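Glutathione-independent glyoxalase DJ-1 (Schizosaccharomyces pombe, PDB 4QYT) catalyses the glutathione-independent conversion of methylglyoxal to D-lactate and takes part in protection against reactive oxygen species. Local coordinates at residues A[18-23]-A[34-39]; A[25-30]-A[76-81]; A[157-162]-A[171-176]. All coordinates share one frame; numbering follows the deposited sequence.

From the N terminus, strand 7-12 leads into helix 17-29, which supplies segments to interactions 1 and 2. Interaction 1 closes first, when the chain returns to the sheet as strand 34-39. Interaction 2 opens before that closure and ends much later, on strand 76-79, so the two contacts cross along the chain. Interaction 3 follows in series. It closes a short loop between strand 158-161 and helix 167-178. All three join a helix to the same mixed sheet. Ile-34 of interaction 1 packs on Phe-27 of interaction 2, and Phe-27 in turn reaches Leu-175 in the 171-176 segment. The two helices thus pack together over the sheet.

Interaction 1 (A[18-23]-A[34-39]); sequences IEFSAP and IDSVYV. With EDO (1,2-ethanediol), chain E.
Phe-20 points the edge of its ring at Ser-36. CZ of Phe-20 lies 3.8 Å from CB of Ser-36, and that CB sits near the ring plane. Phe-20 was modelled in two conformers, and one is described. Its CG is anti to the backbone N (chi1 -180°), which carries the ring off the helix to the strand. A molecule of 1,2-ethanediol, probably from the crystallisation liquor, joins the pair. Its O2 makes a hydrogen bond of 2.6 Å with Ser-36 OG and lies 3.6 Å from Phe-20 CZ. One turn along the helix, the backbone O of Pro-23 is 4.2 Å from CD1 of Ile-34. Further out, Asn-58 N hydrogen-bonds to Ser-36 OG. The Phe-20 ring also packs on Leu-9 and Val-11 of strand 7-12, and on Val-53 of the second subunit. The diol is held in addition by Glu-54 N of the second subunit. The contact belongs to the beta-alpha-beta crossover of strand 7-12, helix 17-29 and strand 34-39. No hydrogen bond links the two segments directly. Helix and strand meet through van der Waals contacts, while the buried serine hydroxyl is satisfied by a backbone amide and the diol.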
loop_
_atom_site.group_PDB
_atom_site.type_symbol
_atom_site.label_atom_id
_atom_site.label_comp_id
_atom_site.label_asym_id
_atom_site.label_seq_id
_atom_site.Cartn_x
_atom_site.Cartn_y
_atom_site.Cartn_z
ATOM N N ILE A 18 -3.017 3.026 0.565
ATOM C CA ILE A 18 -2.798 1.671 1.053
ATOM C C ILE A 18 -3.815 0.714 0.432
ATOM O O ILE A 18 -3.458 -0.399 -0.021
ATOM C CB ILE A 18 -2.815 1.637 2.593
ATOM C CG1 ILE A 18 -1.624 2.416 3.135
ATOM C CG2 ILE A 18 -2.844 0.208 3.090
ATOM C CD1 ILE A 18 -1.740 2.772 4.623
ATOM N N GLU A 19 -5.067 1.138 0.429
ATOM C CA GLU A 19 -6.147 0.296 -0.099
ATOM C C GLU A 19 -6.070 0.132 -1.611
ATOM O O GLU A 19 -6.506 -0.892 -2.119
ATOM C CB GLU A 19 -7.470 0.857 0.330
ATOM C CG GLU A 19 -7.644 0.750 1.833
ATOM C CD GLU A 19 -8.683 1.632 2.391
ATOM O OE1 GLU A 19 -9.427 2.291 1.686
ATOM O OE2 GLU A 19 -8.682 1.699 3.662
ATOM N N PHE A 20 -5.530 1.123 -2.313
ATOM C CA PHE A 20 -5.226 0.977 -3.736
ATOM C C PHE A 20 -4.076 -0.024 -3.946
ATOM O O PHE A 20 -4.179 -0.945 -4.741
ATOM C CB PHE A 20 -4.876 2.346 -4.350
ATOM C CG PHE A 20 -4.549 2.284 -5.833
ATOM C CD1 PHE A 20 -3.298 1.813 -6.269
ATOM C CD2 PHE A 20 -5.505 2.598 -6.788
ATOM C CE1 PHE A 20 -3.002 1.706 -7.623
ATOM C CE2 PHE A 20 -5.227 2.483 -8.125
ATOM C CZ PHE A 20 -3.987 2.011 -8.533
ATOM N N SER A 21 -2.958 0.179 -3.233
ATOM C CA SER A 21 -1.738 -0.571 -3.561
ATOM C C SER A 21 -1.817 -2.064 -3.278
ATOM O O SER A 21 -1.141 -2.845 -3.937
ATOM C CB SER A 21 -0.543 0.050 -2.827
ATOM O OG SER A 21 -0.354 1.414 -3.189
ATOM N N ALA A 22 -2.546 -2.468 -2.239
ATOM C CA ALA A 22 -2.563 -3.885 -1.900
ATOM C C ALA A 22 -3.189 -4.751 -3.011
ATOM O O ALA A 22 -2.503 -5.646 -3.532
ATOM C CB ALA A 22 -3.221 -4.102 -0.539
ATOM N N PRO A 23 -4.457 -4.524 -3.407
ATOM C CA PRO A 23 -4.988 -5.311 -4.521
ATOM C C PRO A 23 -4.156 -5.132 -5.777
ATOM O O PRO A 23 -3.992 -6.081 -6.544
ATOM C CB PRO A 23 -6.435 -4.826 -4.647
ATOM C CG PRO A 23 -6.472 -3.471 -3.972
ATOM C CD PRO A 23 -5.474 -3.607 -2.859
ATOM N N ILE A 34 -4.628 -5.916 -14.847
ATOM C CA ILE A 34 -5.320 -4.960 -13.993
ATOM C C ILE A 34 -5.065 -3.562 -14.512
ATOM O O ILE A 34 -3.914 -3.217 -14.806
ATOM C CB ILE A 34 -4.931 -5.128 -12.500
ATOM C CG1 ILE A 34 -5.742 -4.205 -11.606
ATOM C CG2 ILE A 34 -3.430 -4.979 -12.256
ATOM C CD1 ILE A 34 -5.675 -4.584 -10.142
ATOM N N ASP A 35 -6.148 -2.781 -14.606
ATOM C CA ASP A 35 -6.078 -1.369 -14.960
ATOM C C ASP A 35 -6.586 -0.548 -13.783
ATOM O O ASP A 35 -7.571 -0.934 -13.167
ATOM C CB ASP A 35 -7.002 -1.016 -16.146
ATOM C CG ASP A 35 -6.593 -1.583 -17.486
ATOM O OD1 ASP A 35 -5.386 -1.808 -17.703
ATOM O OD2 ASP A 35 -7.493 -1.749 -18.324
ATOM N N SER A 36 -5.998 0.626 -13.579
ATOM C CA SER A 36 -6.615 1.632 -12.729
ATOM C C SER A 36 -7.462 2.529 -13.601
ATOM O O SER A 36 -7.046 2.956 -14.683
ATOM C CB SER A 36 -5.565 2.429 -11.959
ATOM O OG SER A 36 -4.628 3.014 -12.851
ATOM N N VAL A 37 -8.687 2.768 -13.132
ATOM C CA VAL A 37 -9.698 3.519 -13.888
ATOM C C VAL A 37 -10.174 4.677 -13.038
ATOM O O VAL A 37 -10.818 4.484 -11.994
ATOM C CB VAL A 37 -10.857 2.605 -14.329
ATOM C CG1 VAL A 37 -11.909 3.414 -15.049
ATOM C CG2 VAL A 37 -10.361 1.443 -15.208
ATOM N N TYR A 38 -9.814 5.890 -13.480
ATOM C CA TYR A 38 -10.019 7.119 -12.729
ATOM C C TYR A 38 -11.394 7.705 -13.009
ATOM O O TYR A 38 -11.806 7.856 -14.173
ATOM C CB TYR A 38 -8.924 8.107 -13.134
ATOM C CG TYR A 38 -9.096 9.532 -12.660
ATOM C CD1 TYR A 38 -9.091 9.847 -11.296
ATOM C CD2 TYR A 38 -9.159 10.575 -13.558
ATOM C CE1 TYR A 38 -9.133 11.175 -10.851
ATOM C CE2 TYR A 38 -9.230 11.883 -13.118
ATOM C CZ TYR A 38 -9.180 12.197 -11.768
ATOM O OH TYR A 38 -9.279 13.522 -11.410
ATOM N N VAL A 39 -12.035 8.136 -11.929
ATOM C CA VAL A 39 -13.259 8.880 -11.965
ATOM C C VAL A 39 -12.950 10.247 -11.357
ATOM O O VAL A 39 -12.751 10.389 -10.157
ATOM C CB VAL A 39 -14.347 8.178 -11.144
ATOM C CG1 VAL A 39 -15.635 8.997 -11.081
ATOM C CG2 VAL A 39 -14.601 6.787 -11.686
HETATM C C1 EDO E . -0.643 3.406 -13.081
HETATM O O1 EDO E . 0.082 4.409 -12.457
HETATM C C2 EDO E . -1.544 2.468 -12.248
HETATM O O2 EDO E . -2.421 3.244 -11.557
#

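Interaction 2 (A[25-30]-A[76-81]); sequences GIFKRA and IAIIPG
Phe-27 and Ile-76 mark the closest backbone approach, with their CA atoms 10.9 Å apart. Residues 25-29 belong to helix 17-29, and residues 76-79 form a strand. No hydrogen bond passes between them, so side chains span the gap. Phe-27 does this from the helix. A chi1 of -79° sets its CG beside the backbone N, and the ring extends to the sheet. CZ of Phe-27 lies 4.0 Å from CD1 of Ile-76. CE2 of Phe-27 lies 4.1 Å from CD1 of Ile-78. Both methyls come at the ring obliquely. The two isoleucines are two residues apart on the strand and therefore face the same helix, whereas Ala-77 and Ile-79 pack on helix 93-102. Val-7 of the neighbouring strand and Leu-174 of helix 167-178 also touch Phe-27. Within the helix, Gly-25 O accepts two bonds from Arg-29. The backbone N of Arg-29 and its NH1 reach this oxygen from opposite faces of the carbonyl plane. NH1 of Arg-29 is 3.0 Å from Gly-25 O, with an N-H...O angle of 159°, and stands 57° out of that plane. This bond helps to hold the guanidinium group, whose NH2 forms a salt bridge with Asp-16 of the second subunit. Helices on both faces of a largely parallel sheet make the alpha/beta sandwich of the DJ-1/PfpI family, and Phe-27 packs one of these helices onto a central strand.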
loop_
_atom_site.group_PDB
_atom_site.type_symbol
_atom_site.label_atom_id
_atom_site.label_comp_id
_atom_site.label_asym_id
_atom_site.label_seq_id
_atom_site.Cartn_x
_atom_site.Cartn_y
_atom_site.Cartn_z
ATOM N N GLY A 25 -0.899 -4.635 -6.178
ATOM C CA GLY A 25 0.309 -5.422 -6.120
ATOM C C GLY A 25 0.054 -6.915 -6.106
ATOM O O GLY A 25 0.868 -7.693 -6.619
ATOM N N ILE A 26 -1.049 -7.313 -5.506
ATOM C CA ILE A 26 -1.407 -8.753 -5.445
ATOM C C ILE A 26 -1.776 -9.268 -6.827
ATOM O O ILE A 26 -1.282 -10.314 -7.255
ATOM C CB ILE A 26 -2.493 -8.969 -4.381
ATOM C CG1 ILE A 26 -1.891 -8.768 -2.981
ATOM C CG2 ILE A 26 -3.129 -10.358 -4.487
ATOM C CD1 ILE A 26 -2.917 -8.599 -1.879
ATOM N N PHE A 27 -2.638 -8.546 -7.550
ATOM C CA PHE A 27 -2.999 -8.994 -8.901
ATOM C C PHE A 27 -1.829 -8.915 -9.861
ATOM O O PHE A 27 -1.682 -9.818 -10.705
ATOM C CB PHE A 27 -4.236 -8.254 -9.411
ATOM C CG PHE A 27 -5.513 -8.783 -8.855
ATOM C CD1 PHE A 27 -6.008 -9.986 -9.333
ATOM C CD2 PHE A 27 -6.206 -8.168 -7.852
ATOM C CE1 PHE A 27 -7.149 -10.553 -8.801
ATOM C CE2 PHE A 27 -7.363 -8.741 -7.331
ATOM C CZ PHE A 27 -7.814 -9.980 -7.793
ATOM N N LYS A 28 -0.963 -7.905 -9.735
ATOM C CA LYS A 28 0.231 -7.866 -10.576
ATOM C C LYS A 28 1.119 -9.092 -10.307
ATOM O O LYS A 28 1.625 -9.746 -11.237
ATOM C CB LYS A 28 1.018 -6.563 -10.342
ATOM C CG LYS A 28 0.392 -5.388 -11.047
ATOM C CD LYS A 28 0.970 -5.259 -12.442
ATOM C CE LYS A 28 0.375 -4.123 -13.218
ATOM N NZ LYS A 28 1.023 -3.975 -14.562
ATOM N N ARG A 29 1.304 -9.457 -9.038
ATOM C CA ARG A 29 2.101 -10.645 -8.740
ATOM C C ARG A 29 1.487 -11.903 -9.334
ATOM O O ARG A 29 2.199 -12.855 -9.677
ATOM C CB ARG A 29 2.258 -10.799 -7.240
ATOM C CG ARG A 29 3.288 -9.828 -6.642
ATOM C CD ARG A 29 3.172 -9.791 -5.140
ATOM N NE ARG A 29 4.212 -9.010 -4.479
ATOM C CZ ARG A 29 4.256 -7.693 -4.475
ATOM N NH1 ARG A 29 3.277 -6.969 -5.007
ATOM N NH2 ARG A 29 5.232 -7.076 -3.821
ATOM N N ALA A 30 0.164 -11.971 -9.343
ATOM C CA ALA A 30 -0.573 -13.076 -9.940
ATOM C C ALA A 30 -0.535 -13.122 -11.439
ATOM O O ALA A 30 -1.066 -14.067 -12.052
ATOM C CB ALA A 30 -2.012 -13.067 -9.438
ATOM N N ILE A 76 -13.627 -8.180 -12.681
ATOM C CA ILE A 76 -13.597 -7.813 -11.267
ATOM C C ILE A 76 -13.570 -6.282 -11.221
ATOM O O ILE A 76 -12.801 -5.655 -11.931
ATOM C CB ILE A 76 -12.370 -8.392 -10.540
ATOM C CG1 ILE A 76 -12.283 -9.909 -10.688
ATOM C CG2 ILE A 76 -12.364 -7.973 -9.068
ATOM C CD1 ILE A 76 -11.214 -10.550 -9.830
ATOM N N ALA A 77 -14.420 -5.735 -10.342
ATOM C CA ALA A 77 -14.443 -4.297 -10.075
ATOM C C ALA A 77 -14.103 -4.073 -8.620
ATOM O O ALA A 77 -14.766 -4.652 -7.765
ATOM C CB ALA A 77 -15.812 -3.722 -10.379
ATOM N N ILE A 78 -13.111 -3.235 -8.358
ATOM C CA ILE A 78 -12.658 -2.968 -6.983
ATOM C C ILE A 78 -12.840 -1.478 -6.697
ATOM O O ILE A 78 -12.390 -0.617 -7.446
ATOM C CB ILE A 78 -11.171 -3.380 -6.804
ATOM C CG1 ILE A 78 -10.957 -4.851 -7.188
ATOM C CG2 ILE A 78 -10.733 -3.094 -5.356
ATOM C CD1 ILE A 78 -9.521 -5.277 -7.156
ATOM N N ILE A 79 -13.409 -1.230 -5.509
ATOM C CA ILE A 79 -13.697 0.105 -5.030
ATOM C C ILE A 79 -12.950 0.275 -3.723
ATOM O O ILE A 79 -13.280 -0.340 -2.681
ATOM C CB ILE A 79 -15.197 0.380 -4.856
ATOM C CG1 ILE A 79 -15.915 -0.050 -6.129
ATOM C CG2 ILE A 79 -15.402 1.884 -4.666
ATOM C CD1 ILE A 79 -17.418 0.081 -6.093
ATOM N N PRO A 80 -11.868 1.053 -3.780
ATOM C CA PRO A 80 -11.125 1.322 -2.560
ATOM C C PRO A 80 -11.760 2.475 -1.768
ATOM O O PRO A 80 -12.683 3.146 -2.241
ATOM C CB PRO A 80 -9.733 1.682 -3.097
ATOM C CG PRO A 80 -10.039 2.334 -4.447
ATOM C CD PRO A 80 -11.227 1.628 -4.978
ATOM N N GLY A 81 -11.208 2.700 -0.565
ATOM C CA GLY A 81 -11.708 3.737 0.316
ATOM C C GLY A 81 -10.862 4.987 0.338
ATOM O O GLY A 81 -10.302 5.385 -0.674
#

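Interaction 3 (A[157-162]-A[171-176]); sequences NLITSQ and GLKLLE
Ile-159 meets Lys-173 and Leu-174 through aliphatic carbons alone, with no ring, amide or other flat group between the segments. The arrangement is a strand-loop-helix connection that packs helix 167-178 on the mixed sheet of this alpha/beta fold. Strand 158-161 ends, and the chain turns back as helix 167-178 to lie against the sheet. The CA atoms of Ile-159 and Leu-174 are 7.0 Å apart, a close fit of helix on strand. Ile-159 and Lys-173 were each modelled in two conformers, and the contact is described for one. Lys-173 starts toward the strand, with its CG 4.2 Å from CG2 of Ile-159. A bend at chi2 (71°) then leads the rest of its chain away, so the aliphatic base does the packing. Ile-159 also touches Leu-154 of strand 152-155, and Lys-173 rests on Val-152 there. At the end of the strand, Ser-161 OG is hydrogen-bonded to Thr-166 OG1, just before helix 167-178. Leu-174 works through one methyl, CD2. With chi1 at -73°, CG of Leu-174 stands opposite the carbonyl carbon, which brings the branch to the isoleucine. CD2 of Leu-174 is 4.1 Å from CG1 of Ile-159 and 3.9 Å from CD1 of Ile-159.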
loop_
_atom_site.group_PDB
_atom_site.type_symbol
_atom_site.label_atom_id
_atom_site.label_comp_id
_atom_site.label_asym_id
_atom_site.label_seq_id
_atom_site.Cartn_x
_atom_site.Cartn_y
_atom_site.Cartn_z
ATOM N N ASN A 157 -20.945 -12.726 -4.616
ATOM C CA ASN A 157 -19.667 -12.372 -5.248
ATOM C C ASN A 157 -19.201 -10.976 -4.846
ATOM O O ASN A 157 -18.415 -10.372 -5.568
ATOM C CB ASN A 157 -19.787 -12.480 -6.776
ATOM C CG ASN A 157 -20.800 -11.525 -7.361
ATOM O OD1 ASN A 157 -21.697 -11.022 -6.671
ATOM N ND2 ASN A 157 -20.639 -11.255 -8.651
ATOM N N LEU A 158 -19.603 -10.563 -3.637
ATOM C CA LEU A 158 -19.231 -9.267 -3.064
ATOM C C LEU A 158 -18.283 -9.509 -1.885
ATOM O O LEU A 158 -18.669 -10.147 -0.886
ATOM C CB LEU A 158 -20.460 -8.529 -2.573
ATOM C CG LEU A 158 -20.182 -7.198 -1.841
ATOM C CD1 LEU A 158 -19.504 -6.182 -2.746
ATOM C CD2 LEU A 158 -21.458 -6.655 -1.214
ATOM N N ILE A 159 -17.080 -8.976 -2.008
ATOM C CA ILE A 159 -16.104 -8.979 -0.943
ATOM C C ILE A 159 -16.072 -7.561 -0.359
ATOM O O ILE A 159 -15.853 -6.586 -1.088
ATOM C CB ILE A 159 -14.712 -9.334 -1.521
ATOM C CG1 ILE A 159 -14.669 -10.779 -2.062
ATOM C CG2 ILE A 159 -13.627 -9.131 -0.463
ATOM C CD1 ILE A 159 -15.344 -11.050 -3.399
ATOM N N THR A 160 -16.224 -7.467 0.967
ATOM C CA THR A 160 -16.047 -6.194 1.663
ATOM C C THR A 160 -15.029 -6.333 2.789
ATOM O O THR A 160 -14.745 -7.438 3.256
ATOM C CB THR A 160 -17.392 -5.626 2.163
ATOM O OG1 THR A 160 -18.012 -6.526 3.083
ATOM C CG2 THR A 160 -18.303 -5.274 1.030
ATOM N N SER A 161 -14.389 -5.218 3.133
ATOM C CA SER A 161 -13.305 -5.236 4.099
ATOM C C SER A 161 -13.158 -3.898 4.805
ATOM O O SER A 161 -13.757 -2.924 4.419
ATOM C CB SER A 161 -12.031 -5.629 3.383
ATOM O OG SER A 161 -10.936 -5.891 4.206
ATOM N N GLN A 162 -12.452 -3.894 5.929
ATOM C CA GLN A 162 -12.567 -2.809 6.896
ATOM C C GLN A 162 -11.684 -1.585 6.649
ATOM O O GLN A 162 -12.136 -0.450 6.854
ATOM C CB GLN A 162 -12.279 -3.349 8.295
ATOM C CG GLN A 162 -13.332 -4.358 8.754
ATOM C CD GLN A 162 -13.190 -4.744 10.198
ATOM O OE1 GLN A 162 -12.136 -5.205 10.632
ATOM N NE2 GLN A 162 -14.266 -4.556 10.964
ATOM N N GLY A 171 -7.288 -7.968 -0.750
ATOM C CA GLY A 171 -6.763 -8.337 -2.074
ATOM C C GLY A 171 -6.642 -9.829 -2.247
ATOM O O GLY A 171 -6.947 -10.378 -3.307
ATOM N N LEU A 172 -6.180 -10.486 -1.179
ATOM C CA LEU A 172 -6.041 -11.928 -1.221
ATOM C C LEU A 172 -7.403 -12.615 -1.378
ATOM O O LEU A 172 -7.500 -13.623 -2.128
ATOM C CB LEU A 172 -5.313 -12.450 0.016
ATOM C CG LEU A 172 -3.818 -12.264 0.008
ATOM C CD1 LEU A 172 -3.260 -12.478 1.419
ATOM C CD2 LEU A 172 -3.137 -13.166 -1.006
ATOM N N LYS A 173 -8.413 -12.142 -0.660
ATOM C CA LYS A 173 -9.743 -12.754 -0.766
ATOM C C LYS A 173 -10.245 -12.679 -2.213
ATOM O O LYS A 173 -10.781 -13.650 -2.755
ATOM C CB LYS A 173 -10.724 -12.101 0.213
ATOM C CG LYS A 173 -12.019 -12.883 0.392
ATOM C CD LYS A 173 -11.835 -14.186 1.170
ATOM C CE LYS A 173 -13.174 -14.812 1.499
ATOM N NZ LYS A 173 -13.029 -16.023 2.342
ATOM N N LEU A 174 -10.053 -11.522 -2.856
ATOM C CA LEU A 174 -10.411 -11.377 -4.265
ATOM C C LEU A 174 -9.656 -12.362 -5.134
ATOM O O LEU A 174 -10.233 -13.087 -5.940
ATOM C CB LEU A 174 -10.182 -9.938 -4.709
ATOM C CG LEU A 174 -11.203 -8.928 -4.170
ATOM C CD1 LEU A 174 -10.571 -7.545 -4.208
ATOM C CD2 LEU A 174 -12.482 -8.981 -4.983
ATOM N N LEU A 175 -8.343 -12.414 -4.968
ATOM C CA LEU A 175 -7.529 -13.311 -5.741
ATOM C C LEU A 175 -7.943 -14.780 -5.579
ATOM O O LEU A 175 -7.977 -15.542 -6.545
ATOM C CB LEU A 175 -6.045 -13.172 -5.325
ATOM C CG LEU A 175 -5.090 -14.071 -6.112
ATOM C CD1 LEU A 175 -5.076 -13.752 -7.597
ATOM C CD2 LEU A 175 -3.701 -14.012 -5.516
ATOM N N GLU A 176 -8.289 -15.145 -4.355
ATOM C CA GLU A 176 -8.667 -16.515 -4.032
ATOM C C GLU A 176 -9.868 -16.967 -4.840
ATOM O O GLU A 176 -10.012 -18.174 -5.095
ATOM C CB GLU A 176 -8.987 -16.613 -2.527
ATOM C CG GLU A 176 -9.048 -18.052 -2.049
ATOM C CD GLU A 176 -9.288 -18.192 -0.565
ATOM O OE1 GLU A 176 -9.601 -17.179 0.089
ATOM O OE2 GLU A 176 -8.923 -19.272 -0.032
#